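Local coordinates for EH1AB1 (Metagenome, PDB 6I8F), which hydrolyses esters, probably through a serine nucleophile, and has the alpha/beta hydrolase fold, at residues T40-H43 against A44-R47; T241-D245 against L246-P250. All coordinates share one frame; numbering follows the deposited sequence.

Contact 1: T40-H43 against A44-R47; sequences TLPH and AVGR
Gly46 N gives its hydrogen almost straight to Pro42 O, at 2.9 Å and an N-H...O angle of 174°, and so closes the first turn of helix 43-55. One residue further on, Arg47 N reaches His43 O at 2.8 Å. Pro42 O also takes a weak bond from Val45 N, bent to 123°, so the carbonyl of the N-cap residue serves two successive amides. The side chains at this helix start work partly outward: the imidazole of His43 stacks on the ring of Trp231 and bonds through NE2 to Trp231 O, while Arg47 forms a salt bridge with Glu138. Around the turn itself the packing is apolar and light. The Pro42 ring and the Val45 side chain lie side by side, pointing the same way, and CG of Pro42 meets CG2 of Val45 at 4.0 Å. With CG1 of Val45 anti to the backbone N (chi1 171°), CG2 is the branch left facing the proline. Leu41 leans in from before the cap, its CD1 4.1 Å from CA of Gly46. The chemistry is that of a helix N-terminus begun by proline: Pro42 has no amide hydrogen to leave without an acceptor, and its ring lies against Val45 of the first turn.

Contact 2: T241-D245 against L246-P250; sequences TDLTD and LRLSP
The chain makes a type I beta turn from Asp242 to Asp245 and then coils back on itself, Leu248 N bonding to Asp245 O at 2.9 Å while Ser249 N adds a weak bond to the same oxygen. An Asx turn is built into the first bend: OD1 of Asp242 accepts from both the backbone N and OG1 of Thr244, the two donors arriving from the same face, above the carboxylate plane. Across the second bend Asp245 and Arg247 form a bidentate, side-on salt bridge. NE of Arg247 meets OD1 of Asp245 at 2.9 Å, and NH2 of Arg247 meets OD2 of Asp245 at 2.7 Å in a nearly straight bond. Both oxygens are met on the syn side, and the two flat groups are only 21° from coplanar. CG of Asp245 stands anti to its amide nitrogen (chi1 -168°), which swings the carboxylate forward over the following residues, and the arginine chain bends at chi3 to bring its edge round to it. The anti lone pair of OD1 is used as well, by Arg247 N at 2.8 Å, so the carboxylate holds backbone and side chain of one residue together. An asparagine at Asp245 would probably leave the guanidinium charge without its mate and cost the paired grip that fixes its rotation. Apart from the ion pair, a small apolar cluster forms in which CD1 of Leu248 touches CG2 of Thr241 at 3.7 Å and CD2 of Leu243 at 3.9 Å, with Tyr236 and Trp233 of helix 230-236 adjoining. The buried OG of Ser249 accepts from Ser208 N and donates to Leu243 O at 2.7 Å, nearly in line with that carbonyl.

Overall arrangement
Both contacts are local, each bending one continuous piece of chain, yet they show how place in the fold changes the means. Contact 1 is a surface helix start held chiefly by main-chain bonds, its polar side chains reaching elsewhere; contact 2 is partly buried in the loop between helix 230-236 and strand 262-267, without a regular helix to shape it, and adds side-chain bonds, an ion pair among them, to those of the main chain. Neither lies in the core. They share no element of their own, but both border helix 230-236, contact 1 by an aromatic stack and a polar bond, contact 2 by leucines. Their centres are 26 Å apart and their nearest atoms about 15 Å, with no direct touch.

Contact 1: T40-H43 against A44-R47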
loop_
_atom_site.group_PDB
_atom_site.type_symbol
_atom_site.label_atom_id
_atom_site.label_comp_id
_atom_site.label_asym_id
_atom_site.label_seq_id
_atom_site.Cartn_x
_atom_site.Cartn_y
_atom_site.Cartn_z
ATOM N N THR A 40 -19.976 2.140 -33.283
ATOM C CA THR A 40 -20.562 1.924 -34.609
ATOM C C THR A 40 -20.100 0.588 -35.200
ATOM O O THR A 40 -20.640 0.138 -36.203
ATOM C CB THR A 40 -20.189 3.062 -35.568
ATOM O OG1 THR A 40 -18.798 2.951 -35.874
ATOM C CG2 THR A 40 -20.471 4.436 -35.000
ATOM N N LEU A 41 -19.083 -0.030 -34.592
ATOM C CA LEU A 41 -18.466 -1.215 -35.158
ATOM C C LEU A 41 -19.094 -2.472 -34.566
ATOM O O LEU A 41 -19.513 -2.475 -33.408
ATOM C CB LEU A 41 -16.961 -1.176 -34.881
ATOM C CG LEU A 41 -16.225 0.042 -35.436
ATOM C CD1 LEU A 41 -14.743 -0.028 -35.093
ATOM C CD2 LEU A 41 -16.426 0.167 -36.941
ATOM N N PRO A 42 -19.159 -3.575 -35.348
ATOM C CA PRO A 42 -19.411 -4.906 -34.794
ATOM C C PRO A 42 -18.374 -5.222 -33.700
ATOM O O PRO A 42 -17.252 -4.691 -33.752
ATOM C CB PRO A 42 -19.238 -5.863 -35.984
ATOM C CG PRO A 42 -19.366 -4.991 -37.222
ATOM C CD PRO A 42 -18.942 -3.599 -36.803
ATOM N N HIS A 43 -18.742 -6.073 -32.734
ATOM C CA HIS A 43 -17.896 -6.293 -31.562
ATOM C C HIS A 43 -16.580 -6.966 -31.971
ATOM O O HIS A 43 -15.538 -6.589 -31.459
ATOM C CB HIS A 43 -18.651 -7.036 -30.448
ATOM C CG HIS A 43 -19.667 -6.178 -29.771
ATOM N ND1 HIS A 43 -20.954 -6.036 -30.261
ATOM C CD2 HIS A 43 -19.589 -5.381 -28.681
ATOM C CE1 HIS A 43 -21.631 -5.207 -29.489
ATOM N NE2 HIS A 43 -20.817 -4.794 -28.505
ATOM N N ALA A 44 -16.623 -7.927 -32.903
ATOM C CA ALA A 44 -15.403 -8.659 -33.305
ATOM C C ALA A 44 -14.419 -7.716 -34.016
ATOM O O ALA A 44 -13.210 -7.866 -33.874
ATOM C CB ALA A 44 -15.744 -9.846 -34.166
ATOM N N VAL A 45 -14.952 -6.731 -34.747
ATOM C CA VAL A 45 -14.162 -5.758 -35.500
ATOM C C VAL A 45 -13.529 -4.755 -34.529
ATOM O O VAL A 45 -12.327 -4.471 -34.603
ATOM C CB VAL A 45 -15.029 -5.036 -36.551
ATOM C CG1 VAL A 45 -14.295 -3.873 -37.206
ATOM C CG2 VAL A 45 -15.544 -6.011 -37.605
ATOM N N GLY A 46 -14.372 -4.185 -33.666
ATOM C CA GLY A 46 -13.947 -3.243 -32.655
ATOM C C GLY A 46 -12.921 -3.859 -31.719
ATOM O O GLY A 46 -11.952 -3.201 -31.351
ATOM N N ARG A 47 -13.151 -5.127 -31.343
ATOM C CA ARG A 47 -12.269 -5.867 -30.449
ATOM C C ARG A 47 -10.863 -5.901 -31.058
ATOM O O ARG A 47 -9.889 -5.578 -30.400
ATOM C CB ARG A 47 -12.810 -7.279 -30.194
ATOM C CG ARG A 47 -11.820 -8.231 -29.535
ATOM C CD ARG A 47 -12.383 -9.633 -29.360
ATOM N NE ARG A 47 -13.640 -9.591 -28.637
ATOM C CZ ARG A 47 -14.726 -10.328 -28.899
ATOM N NH1 ARG A 47 -14.798 -11.109 -29.970
ATOM N NH2 ARG A 47 -15.743 -10.276 -28.057
#

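Contact 2: T241-D245 against L246-P250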
loop_
_atom_site.group_PDB
_atom_site.type_symbol
_atom_site.label_atom_id
_atom_site.label_comp_id
_atom_site.label_asym_id
_atom_site.label_seq_id
_atom_site.Cartn_x
_atom_site.Cartn_y
_atom_site.Cartn_z
ATOM N N THR A 241 -31.390 -9.341 -15.983
ATOM C CA THR A 241 -30.450 -9.807 -14.974
ATOM C C THR A 241 -30.640 -8.894 -13.761
ATOM O O THR A 241 -30.740 -7.688 -13.910
ATOM C CB THR A 241 -28.999 -9.833 -15.478
ATOM O OG1 THR A 241 -28.947 -10.625 -16.666
ATOM C CG2 THR A 241 -28.033 -10.413 -14.464
ATOM N N ASP A 242 -30.750 -9.487 -12.576
ATOM C CA ASP A 242 -30.766 -8.723 -11.341
ATOM C C ASP A 242 -29.380 -8.085 -11.162
ATOM O O ASP A 242 -28.379 -8.789 -11.052
ATOM C CB ASP A 242 -31.120 -9.608 -10.144
ATOM C CG ASP A 242 -31.363 -8.823 -8.868
ATOM O OD1 ASP A 242 -30.909 -7.653 -8.782
ATOM O OD2 ASP A 242 -32.013 -9.381 -7.970
ATOM N N LEU A 243 -29.338 -6.756 -11.102
ATOM C CA LEU A 243 -28.083 -6.033 -11.070
ATOM C C LEU A 243 -27.489 -6.000 -9.654
ATOM O O LEU A 243 -26.406 -5.462 -9.466
ATOM C CB LEU A 243 -28.311 -4.626 -11.618
ATOM C CG LEU A 243 -28.701 -4.556 -13.091
ATOM C CD1 LEU A 243 -28.770 -3.115 -13.549
ATOM C CD2 LEU A 243 -27.738 -5.341 -13.965
ATOM N N THR A 244 -28.178 -6.599 -8.680
ATOM C CA THR A 244 -27.639 -6.793 -7.344
ATOM C C THR A 244 -26.975 -8.171 -7.245
ATOM O O THR A 244 -26.415 -8.504 -6.208
ATOM C CB THR A 244 -28.718 -6.666 -6.261
ATOM O OG1 THR A 244 -29.648 -7.733 -6.435
ATOM C CG2 THR A 244 -29.437 -5.337 -6.276
ATOM N N ASP A 245 -27.058 -8.974 -8.314
ATOM C CA ASP A 245 -26.272 -10.190 -8.417
ATOM C C ASP A 245 -24.830 -9.868 -7.991
ATOM O O ASP A 245 -24.211 -8.946 -8.529
ATOM C CB ASP A 245 -26.305 -10.759 -9.840
ATOM C CG ASP A 245 -25.752 -12.168 -9.956
ATOM O OD1 ASP A 245 -24.549 -12.358 -9.693
ATOM O OD2 ASP A 245 -26.524 -13.068 -10.335
ATOM N N LEU A 246 -24.308 -10.629 -7.029
ATOM C CA LEU A 246 -22.972 -10.351 -6.461
ATOM C C LEU A 246 -21.858 -10.619 -7.491
ATOM O O LEU A 246 -20.736 -10.185 -7.286
ATOM C CB LEU A 246 -22.759 -11.193 -5.200
ATOM C CG LEU A 246 -23.699 -10.893 -4.036
ATOM C CD1 LEU A 246 -23.402 -11.812 -2.870
ATOM C CD2 LEU A 246 -23.611 -9.439 -3.611
ATOM N N ARG A 247 -22.147 -11.348 -8.574
ATOM C CA ARG A 247 -21.166 -11.515 -9.656
ATOM C C ARG A 247 -21.058 -10.233 -10.485
ATOM O O ARG A 247 -20.069 -10.049 -11.178
ATOM C CB ARG A 247 -21.504 -12.700 -10.559
ATOM C CG ARG A 247 -21.366 -14.054 -9.873
ATOM C CD ARG A 247 -22.079 -15.147 -10.643
ATOM N NE ARG A 247 -23.509 -14.875 -10.768
ATOM C CZ ARG A 247 -24.369 -15.634 -11.449
ATOM N NH1 ARG A 247 -23.945 -16.729 -12.050
ATOM N NH2 ARG A 247 -25.644 -15.279 -11.542
ATOM N N LEU A 248 -22.072 -9.362 -10.422
ATOM C CA LEU A 248 -22.015 -8.045 -11.075
ATOM C C LEU A 248 -21.685 -6.933 -10.072
ATOM O O LEU A 248 -21.271 -5.850 -10.468
ATOM C CB LEU A 248 -23.375 -7.736 -11.712
ATOM C CG LEU A 248 -23.787 -8.564 -12.924
ATOM C CD1 LEU A 248 -25.231 -8.249 -13.295
ATOM C CD2 LEU A 248 -22.879 -8.299 -14.110
ATOM N N SER A 249 -22.005 -7.165 -8.796
ATOM C CA SER A 249 -22.025 -6.126 -7.776
ATOM C C SER A 249 -21.442 -6.667 -6.475
ATOM O O SER A 249 -22.138 -6.738 -5.460
ATOM C CB SER A 249 -23.431 -5.603 -7.595
ATOM O OG SER A 249 -23.855 -4.912 -8.761
ATOM N N PRO A 250 -20.151 -7.080 -6.462
ATOM C CA PRO A 250 -19.565 -7.689 -5.267
ATOM C C PRO A 250 -19.529 -6.753 -4.046
ATOM O O PRO A 250 -19.475 -7.243 -2.908
ATOM C CB PRO A 250 -18.153 -8.105 -5.720
ATOM C CG PRO A 250 -17.855 -7.226 -6.928
ATOM C CD PRO A 250 -19.203 -7.014 -7.590
#